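Local structure of beta sliding clamp (Bartonella birtlesii LL-WM9, 6PTR) at residues Ala281-Arg284 and Val285-Ile288; Gly333-Ser336 and Arg337-Leu340; Val13-Ser16 and Gln17-Ser21; Lys88-Asp91 and Gly92-Ile95. The protein probably encircles DNA as a ring-shaped head-to-tail homodimer, tethering DNA polymerases and other proteins to it and making them processive. One frame throughout, in Å; residues are numbered along the deposited sequence. Where two conformers were deposited one is given.

Overall arrangement
The four contacts form two local pairs at the two ends of the crescent-shaped chain. In the C-terminal domain, contacts 1 and 2 meet at the end of helix 275-285 and the start of helix 336-345, their centres 10 Å apart, with S286 CB 3.4 Å from S336 OG. In the N-terminal domain, contacts 3 and 4 have centres 8 Å apart and share a sheet, in which V13 N probably bonds to I95 O at 2.8 Å. Within one chain, contacts 1 and 4 are remote, with centres about 47 Å apart. Head-to-tail dimerisation nevertheless brings contact 1 against contact 4 of the second subunit, where K88 reaches D283 and T287.

Contact 1 (Ala281-Arg284 and Val285-Ile288); sequences AVDR and VSTI
The C-terminal part of helix 275-285 and the residues that follow it form a run of backbone bonds joined by two hydroxyls. V285 N bonds to A281 O at 3.0 Å, and S286 N to V282 O at the same length. T287 N turns instead to R284 O, three residues back, at 3.1 Å, approaching from above the carbonyl plane. T287 OG1 donates to that same oxygen at 2.7 Å from the same face, so two donors of one residue grip R284 O. S286 OG is folded between its own N and carbonyl carbon (chi1 65°), which turns it back over the preceding turn, within reach of both V282 O (2.9 Å) and D283 O (3.1 Å). On the inner side, V285 CG2 rests 3.4 Å from A281 O. R284 bends at chi3 to lay one guanidinium face over A281 CA, and its NH2 forms a salt bridge with D319. K88 of the second subunit pairs with D283 OD1 and also bonds to T287 OG1. Hydroxyl side chains folded back onto carbonyls of the preceding turn are a familiar feature of helices, and here that of T287 also meets the second subunit.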
loop_
_atom_site.group_PDB
_atom_site.type_symbol
_atom_site.label_atom_id
_atom_site.label_comp_id
_atom_site.label_asym_id
_atom_site.label_seq_id
_atom_site.Cartn_x
_atom_site.Cartn_y
_atom_site.Cartn_z
ATOM N N ALA C 281 -23.356 9.240 -4.539
ATOM C CA ALA C 281 -23.491 10.095 -5.724
ATOM C C ALA C 281 -22.331 11.074 -5.849
ATOM O O ALA C 281 -21.798 11.272 -6.947
ATOM C CB ALA C 281 -24.814 10.852 -5.673
ATOM N N VAL C 282 -21.939 11.709 -4.738
ATOM C CA VAL C 282 -20.801 12.617 -4.759
ATOM C C VAL C 282 -19.543 11.860 -5.133
ATOM O O VAL C 282 -18.727 12.337 -5.928
ATOM C CB VAL C 282 -20.638 13.323 -3.397
ATOM C CG1 VAL C 282 -19.295 14.078 -3.333
ATOM C CG2 VAL C 282 -21.807 14.263 -3.145
ATOM N N ASP C 283 -19.352 10.681 -4.536
ATOM C CA ASP C 283 -18.211 9.843 -4.879
ATOM C C ASP C 283 -18.184 9.561 -6.379
ATOM O O ASP C 283 -17.143 9.707 -7.032
ATOM C CB ASP C 283 -18.267 8.542 -4.058
ATOM C CG ASP C 283 -17.009 7.701 -4.199
ATOM O OD1 ASP C 283 -15.944 8.266 -4.535
ATOM O OD2 ASP C 283 -17.085 6.470 -3.965
ATOM N N ARG C 284 -19.333 9.198 -6.955
ATOM C CA ARG C 284 -19.364 8.874 -8.375
ATOM C C ARG C 284 -18.982 10.077 -9.235
ATOM O O ARG C 284 -18.081 9.978 -10.073
ATOM C CB ARG C 284 -20.747 8.343 -8.768
ATOM C CG ARG C 284 -21.015 6.944 -8.213
ATOM C CD ARG C 284 -22.299 6.356 -8.780
ATOM N NE ARG C 284 -23.503 7.116 -8.445
ATOM C CZ ARG C 284 -24.300 6.861 -7.413
ATOM N NH1 ARG C 284 -24.021 5.867 -6.576
ATOM N NH2 ARG C 284 -25.398 7.592 -7.224
ATOM N N VAL C 285 -19.644 11.228 -9.042
ATOM C CA VAL C 285 -19.425 12.329 -9.986
ATOM C C VAL C 285 -18.054 12.949 -9.784
ATOM O O VAL C 285 -17.495 13.503 -10.738
ATOM C CB VAL C 285 -20.557 13.393 -9.923
ATOM C CG1 VAL C 285 -21.914 12.770 -10.313
ATOM C CG2 VAL C 285 -20.658 14.027 -8.532
ATOM N N SER C 286 -17.457 12.820 -8.591
ATOM C CA SER C 286 -16.138 13.407 -8.361
ATOM C C SER C 286 -15.010 12.569 -8.953
ATOM O O SER C 286 -13.843 12.983 -8.874
ATOM C CB SER C 286 -15.899 13.606 -6.863
ATOM O OG SER C 286 -15.845 12.381 -6.172
ATOM N N THR C 287 -15.331 11.410 -9.531
ATOM C CA THR C 287 -14.289 10.558 -10.097
ATOM C C THR C 287 -13.506 11.298 -11.174
ATOM O O THR C 287 -12.324 10.994 -11.398
ATOM C CB THR C 287 -14.900 9.283 -10.688
ATOM O OG1 THR C 287 -15.796 8.668 -9.744
ATOM C CG2 THR C 287 -13.818 8.252 -11.054
ATOM N N ILE C 288 -14.143 12.263 -11.855
ATOM C CA ILE C 288 -13.460 12.947 -12.961
ATOM C C ILE C 288 -12.595 14.108 -12.500
ATOM O O ILE C 288 -11.968 14.767 -13.342
ATOM C CB ILE C 288 -14.466 13.464 -14.018
ATOM C CG1 ILE C 288 -15.398 14.489 -13.393
ATOM C CG2 ILE C 288 -15.306 12.324 -14.571
ATOM C CD1 ILE C 288 -16.260 15.218 -14.454
#

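Contact 2 (Gly333-Ser336 and Arg337-Leu340); sequences GFNS and RYLL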
loop_
_atom_site.group_PDB
_atom_site.type_symbol
_atom_site.label_atom_id
_atom_site.label_comp_id
_atom_site.label_asym_id
_atom_site.label_seq_id
_atom_site.Cartn_x
_atom_site.Cartn_y
_atom_site.Cartn_z
ATOM N N GLY C 333 -21.801 25.346 -4.506
ATOM C CA GLY C 333 -20.704 24.441 -4.779
ATOM C C GLY C 333 -19.951 24.129 -3.502
ATOM O O GLY C 333 -19.855 24.967 -2.609
ATOM N N PHE C 334 -19.374 22.936 -3.450
ATOM C CA PHE C 334 -18.500 22.499 -2.368
ATOM C C PHE C 334 -17.370 21.658 -2.934
ATOM O O PHE C 334 -17.483 21.068 -4.008
ATOM C CB PHE C 334 -19.242 21.641 -1.323
ATOM C CG PHE C 334 -20.280 22.389 -0.549
ATOM C CD1 PHE C 334 -19.909 23.265 0.462
ATOM C CD2 PHE C 334 -21.629 22.215 -0.823
ATOM C CE1 PHE C 334 -20.875 23.955 1.189
ATOM C CE2 PHE C 334 -22.596 22.912 -0.112
ATOM C CZ PHE C 334 -22.219 23.776 0.899
ATOM N N ASN C 335 -16.274 21.603 -2.182
ATOM C CA ASN C 335 -15.230 20.621 -2.413
ATOM C C ASN C 335 -15.798 19.233 -2.147
ATOM O O ASN C 335 -16.286 18.953 -1.048
ATOM C CB ASN C 335 -14.048 20.926 -1.480
ATOM C CG ASN C 335 -12.916 19.941 -1.623
ATOM O OD1 ASN C 335 -13.128 18.729 -1.573
ATOM N ND2 ASN C 335 -11.696 20.460 -1.767
ATOM N N SER C 336 -15.777 18.373 -3.169
ATOM C CA SER C 336 -16.425 17.068 -3.055
ATOM C C SER C 336 -15.743 16.189 -2.011
ATOM O O SER C 336 -16.412 15.421 -1.317
ATOM C CB SER C 336 -16.428 16.376 -4.416
ATOM O OG SER C 336 -15.110 16.231 -4.916
ATOM N N ARG C 337 -14.416 16.240 -1.927
ATOM C CA ARG C 337 -13.726 15.463 -0.905
ATOM C C ARG C 337 -14.123 15.923 0.492
ATOM O O ARG C 337 -14.298 15.102 1.395
ATOM C CB ARG C 337 -12.216 15.558 -1.087
ATOM C CG ARG C 337 -11.454 14.686 -0.092
ATOM C CD ARG C 337 -11.870 13.221 -0.221
ATOM N NE ARG C 337 -12.498 12.716 0.998
ATOM C CZ ARG C 337 -12.998 11.490 1.133
ATOM N NH1 ARG C 337 -13.535 11.107 2.294
ATOM N NH2 ARG C 337 -12.963 10.646 0.106
ATOM N N TYR C 338 -14.262 17.231 0.690
ATOM C CA TYR C 338 -14.660 17.714 2.006
ATOM C C TYR C 338 -16.079 17.284 2.339
ATOM O O TYR C 338 -16.382 16.980 3.498
ATOM C CB TYR C 338 -14.529 19.239 2.081
ATOM C CG TYR C 338 -13.102 19.752 1.965
ATOM C CD1 TYR C 338 -12.017 18.889 2.040
ATOM C CD2 TYR C 338 -12.849 21.117 1.790
ATOM C CE1 TYR C 338 -10.703 19.360 1.949
ATOM C CE2 TYR C 338 -11.544 21.603 1.683
ATOM C CZ TYR C 338 -10.478 20.717 1.771
ATOM O OH TYR C 338 -9.184 21.180 1.672
ATOM N N LEU C 339 -16.972 17.268 1.343
ATOM C CA LEU C 339 -18.316 16.752 1.579
ATOM C C LEU C 339 -18.274 15.295 1.999
ATOM O O LEU C 339 -18.980 14.889 2.928
ATOM C CB LEU C 339 -19.182 16.894 0.326
ATOM C CG LEU C 339 -19.761 18.258 -0.020
ATOM C CD1 LEU C 339 -20.383 18.157 -1.419
ATOM C CD2 LEU C 339 -20.804 18.677 1.003
ATOM N N LEU C 340 -17.449 14.485 1.331
ATOM C CA LEU C 340 -17.352 13.081 1.723
ATOM C C LEU C 340 -16.729 12.938 3.107
ATOM O O LEU C 340 -17.157 12.088 3.896
ATOM C CB LEU C 340 -16.549 12.310 0.681
ATOM C CG LEU C 340 -17.296 12.231 -0.659
ATOM C CD1 LEU C 340 -16.423 11.582 -1.707
ATOM C CD2 LEU C 340 -18.588 11.449 -0.479
#
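F334, near the end of strand 330-335, meets L339 one helical turn into helix 336-345: F334 CB sits 3.7 Å from L339 CG, and the two side chains cross at about a right angle. L376 of strand 372-376, in another sheet, packs on both. N335 follows as the N-cap. Its CG stands anti to the backbone N (chi1 179°), which swings the amide forward so that OD1 accepts from Y338 N at 2.9 Å; the donor lies 44° out of the amide plane. The same amide is stacked on one face of the Y338 ring, the planes only 9° apart, with ND2 3.6 Å above the ring and over its centre. N335 O meanwhile receives L339 N at 3.0 Å, in the carbonyl plane. S336 opens the helix: its O accepts from L340 N, also at 3.0 Å, while its hydroxyl bonds outside the segment to R294 O. Because the N335 amide is held by a bond at its oxygen and by the ring along its face, its rotation is probably well fixed, and the stack probably helps to orient the Y338 ring, which L376 and H188 also touch.

Contact 3 (Val13-Ser16 and Gln17-Ser21); sequences VDRS and QFFKS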
loop_
_atom_site.group_PDB
_atom_site.type_symbol
_atom_site.label_atom_id
_atom_site.label_comp_id
_atom_site.label_asym_id
_atom_site.label_seq_id
_atom_site.Cartn_x
_atom_site.Cartn_y
_atom_site.Cartn_z
ATOM N N VAL C 13 12.414 -11.194 27.957
ATOM C CA VAL C 13 11.052 -10.697 27.815
ATOM C C VAL C 13 10.260 -11.614 26.898
ATOM O O VAL C 13 10.815 -12.341 26.073
ATOM C CB VAL C 13 11.036 -9.266 27.270
ATOM C CG1 VAL C 13 11.766 -8.358 28.243
ATOM C CG2 VAL C 13 11.682 -9.247 25.893
ATOM N N ASP C 14 8.937 -11.577 27.060
ATOM C CA ASP C 14 8.058 -12.274 26.138
ATOM C C ASP C 14 8.053 -11.519 24.819
ATOM O O ASP C 14 7.892 -10.296 24.797
ATOM C CB ASP C 14 6.649 -12.370 26.730
ATOM C CG ASP C 14 5.655 -13.023 25.787
ATOM O OD1 ASP C 14 5.722 -14.256 25.595
ATOM O OD2 ASP C 14 4.790 -12.298 25.247
ATOM N N ARG C 15 8.227 -12.244 23.711
ATOM C CA ARG C 15 8.294 -11.569 22.416
ATOM C C ARG C 15 7.018 -10.778 22.135
ATOM O O ARG C 15 7.075 -9.611 21.734
ATOM C CB ARG C 15 8.560 -12.588 21.314
ATOM C CG ARG C 15 8.573 -11.981 19.922
ATOM C CD ARG C 15 7.200 -12.077 19.265
ATOM N NE ARG C 15 7.206 -11.428 17.956
ATOM C CZ ARG C 15 6.115 -11.091 17.273
ATOM N NH1 ARG C 15 4.903 -11.316 17.772
ATOM N NH2 ARG C 15 6.240 -10.508 16.088
ATOM N N SER C 16 5.854 -11.399 22.349
ATOM C CA SER C 16 4.601 -10.753 21.968
ATOM C C SER C 16 4.337 -9.516 22.814
ATOM O O SER C 16 3.920 -8.478 22.291
ATOM C CB SER C 16 3.446 -11.740 22.073
ATOM O OG SER C 16 3.489 -12.642 20.986
ATOM N N GLN C 17 4.595 -9.603 24.116
ATOM C CA GLN C 17 4.467 -8.433 24.976
ATOM C C GLN C 17 5.418 -7.321 24.549
ATOM O O GLN C 17 5.022 -6.149 24.446
ATOM C CB GLN C 17 4.720 -8.834 26.430
ATOM C CG GLN C 17 4.919 -7.648 27.347
ATOM C CD GLN C 17 3.647 -6.856 27.513
ATOM O OE1 GLN C 17 2.652 -7.369 28.027
ATOM N NE2 GLN C 17 3.660 -5.606 27.060
ATOM N N PHE C 18 6.687 -7.664 24.308
ATOM C CA PHE C 18 7.675 -6.666 23.913
ATOM C C PHE C 18 7.311 -6.017 22.583
ATOM O O PHE C 18 7.474 -4.801 22.406
ATOM C CB PHE C 18 9.058 -7.309 23.812
ATOM C CG PHE C 18 10.173 -6.314 23.607
ATOM C CD1 PHE C 18 10.556 -5.477 24.640
ATOM C CD2 PHE C 18 10.850 -6.235 22.406
ATOM C CE1 PHE C 18 11.570 -4.549 24.468
ATOM C CE2 PHE C 18 11.874 -5.303 22.236
ATOM C CZ PHE C 18 12.223 -4.457 23.283
ATOM N N PHE C 19 6.830 -6.823 21.637
ATOM C CA PHE C 19 6.437 -6.317 20.323
ATOM C C PHE C 19 5.284 -5.331 20.442
ATOM O O PHE C 19 5.290 -4.269 19.806
ATOM C CB PHE C 19 6.045 -7.498 19.445
ATOM C CG PHE C 19 5.780 -7.134 18.009
ATOM C CD1 PHE C 19 6.759 -6.511 17.248
ATOM C CD2 PHE C 19 4.567 -7.432 17.427
ATOM C CE1 PHE C 19 6.522 -6.187 15.911
ATOM C CE2 PHE C 19 4.319 -7.110 16.095
ATOM C CZ PHE C 19 5.303 -6.485 15.344
ATOM N N LYS C 20 4.280 -5.675 21.256
ATOM C CA LYS C 20 3.145 -4.782 21.457
ATOM C C LYS C 20 3.588 -3.455 22.053
ATOM O O LYS C 20 3.179 -2.388 21.580
ATOM C CB LYS C 20 2.098 -5.442 22.355
ATOM C CG LYS C 20 0.831 -4.603 22.479
ATOM C CD LYS C 20 -0.288 -5.345 23.195
ATOM C CE LYS C 20 -1.595 -4.553 23.153
ATOM N NZ LYS C 20 -2.232 -4.559 21.802
ATOM N N SER C 21 4.436 -3.499 23.085
ATOM C CA SER C 21 4.875 -2.265 23.728
ATOM C C SER C 21 5.751 -1.445 22.792
ATOM O O SER C 21 5.558 -0.228 22.651
ATOM C CB SER C 21 5.617 -2.577 25.034
ATOM O OG SER C 21 4.779 -3.290 25.942
#
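R15 and F19, one turn apart at the start of helix 15-26, make the tightly packed side of this contact. They run alongside each other in the same direction, and the R15 guanidinium lies on the F19 ring with centres 4.4 Å apart and planes 23° from parallel. R15 NH2 stands 3.7 Å above the ring, over its centre, while CZ lies off-centre, making a cation-pi pair. A bend at chi2 (-94°) lets the arginine run out from the helix alongside F19, and NE is held by V86 O of helix 79-88, whose Y83 stacks on F19. V13 CG2 packs 3.9 Å from F18 CB, and F65 covers both residues. The other side is more polar and more exposed. D14 is the N-cap: its OD2, met on the anti side, accepts from Q17 N and its O from F18 N, both at 2.9 Å. The chains of Q17, whose NE2 reaches S21 OG only weakly, and exposed K20, whose NZ makes a long, weak ion pair with E223, are looser. The negative charge of D14 would probably interact favourably with the positive end of the helix dipole, while stack and V86 bond orient the R15 guanidinium.

Contact 4 (Lys88-Asp91 and Gly92-Ile95); sequences KLPD and GSEI
A type II beta turn, P90 to S93, carries the chain of the N-terminal domain from helix 79-88 into strand 94-99, and the contact is a local one across that turn. The turn is closed by S93 N, which bonds to P90 O at 3.0 Å with an N-H...O angle of 150°; the nitrogen comes from above the carbonyl plane. At the third position G92 takes a positive phi of 80°, as glycine readily does in this turn type. S93 folds its hydroxyl between its own N and carbonyl carbon (chi1 61°), turning OG toward the same P90 oxygen; their modelled separation is so short that this second bond is doubtful in detail. The hydroxyl side also packs on the proline ring, with S93 CB 3.7 Å from P90 CG. D91, at the exposed corner, is poorly ordered; its OD1 bonds to S16 OG, though the modelled approach is very short and so uncertain in detail, and its OD2 has a long, weak ion pair with R15 NH1. Below the turn the chain joins the antiparallel sheet, S93 and I95 pairing through their backbones with R15 and V13, and the R15 side chain packs against L89, S93 and I95. On the other flank, L89 packs on R284 of the second subunit, placing the residues just before the turn at the dimer interface. Beneath the polar closure, the buried L89 and I95 bridge the two arms obliquely, end methyl against end methyl, with L89 CD1 3.8 Å from I95 CD1.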
loop_
_atom_site.group_PDB
_atom_site.type_symbol
_atom_site.label_atom_id
_atom_site.label_comp_id
_atom_site.label_asym_id
_atom_site.label_seq_id
_atom_site.Cartn_x
_atom_site.Cartn_y
_atom_site.Cartn_z
ATOM N N LYS C 88 9.846 -10.234 13.272
ATOM C CA LYS C 88 10.159 -11.506 12.640
ATOM C C LYS C 88 10.477 -12.617 13.630
ATOM O O LYS C 88 10.690 -13.759 13.198
ATOM C CB LYS C 88 11.346 -11.352 11.689
ATOM C CG LYS C 88 11.113 -10.384 10.562
ATOM C CD LYS C 88 12.282 -10.427 9.610
ATOM C CE LYS C 88 12.220 -9.262 8.642
ATOM N NZ LYS C 88 13.409 -9.273 7.765
ATOM N N LEU C 89 10.523 -12.324 14.914
ATOM C CA LEU C 89 10.749 -13.393 15.875
ATOM C C LEU C 89 9.420 -14.044 16.253
ATOM O O LEU C 89 8.373 -13.383 16.251
ATOM C CB LEU C 89 11.449 -12.856 17.119
ATOM C CG LEU C 89 12.820 -12.247 16.830
ATOM C CD1 LEU C 89 13.377 -11.534 18.068
ATOM C CD2 LEU C 89 13.784 -13.331 16.345
ATOM N N PRO C 90 9.437 -15.340 16.566
ATOM C CA PRO C 90 8.180 -16.095 16.644
ATOM C C PRO C 90 7.337 -15.759 17.870
ATOM O O PRO C 90 7.837 -15.630 18.989
ATOM C CB PRO C 90 8.648 -17.558 16.673
ATOM C CG PRO C 90 10.063 -17.510 17.116
ATOM C CD PRO C 90 10.619 -16.224 16.592
ATOM N N ASP C 91 6.036 -15.617 17.635
ATOM C CA ASP C 91 5.078 -15.468 18.716
ATOM C C ASP C 91 5.231 -16.613 19.709
ATOM O O ASP C 91 5.443 -17.766 19.324
ATOM C CB ASP C 91 3.665 -15.445 18.135
ATOM C CG ASP C 91 2.731 -14.555 18.910
ATOM O OD1 ASP C 91 2.690 -14.667 20.154
ATOM O OD2 ASP C 91 2.042 -13.729 18.272
ATOM N N GLY C 92 5.153 -16.290 20.995
ATOM C CA GLY C 92 5.327 -17.288 22.027
ATOM C C GLY C 92 6.762 -17.643 22.346
ATOM O O GLY C 92 6.993 -18.517 23.189
ATOM N N SER C 93 7.730 -17.004 21.708
ATOM C CA SER C 93 9.131 -17.177 22.050
ATOM C C SER C 93 9.538 -16.154 23.109
ATOM O O SER C 93 8.780 -15.240 23.448
ATOM C CB SER C 93 10.000 -17.020 20.809
ATOM O OG SER C 93 9.833 -15.723 20.259
ATOM N N GLU C 94 10.753 -16.321 23.636
ATOM C CA GLU C 94 11.359 -15.364 24.553
ATOM C C GLU C 94 12.558 -14.706 23.891
ATOM O O GLU C 94 13.185 -15.267 22.992
ATOM C CB GLU C 94 11.805 -16.032 25.859
ATOM C CG GLU C 94 10.658 -16.436 26.756
ATOM C CD GLU C 94 11.125 -16.991 28.085
ATOM O OE1 GLU C 94 12.173 -17.681 28.116
ATOM O OE2 GLU C 94 10.439 -16.730 29.099
ATOM N N ILE C 95 12.878 -13.506 24.352
ATOM C CA ILE C 95 13.981 -12.724 23.808
ATOM C C ILE C 95 14.850 -12.287 24.970
ATOM O O ILE C 95 14.338 -11.718 25.934
ATOM C CB ILE C 95 13.489 -11.479 23.055
ATOM C CG1 ILE C 95 12.488 -11.856 21.972
ATOM C CG2 ILE C 95 14.662 -10.752 22.440
ATOM C CD1 ILE C 95 11.816 -10.627 21.390
#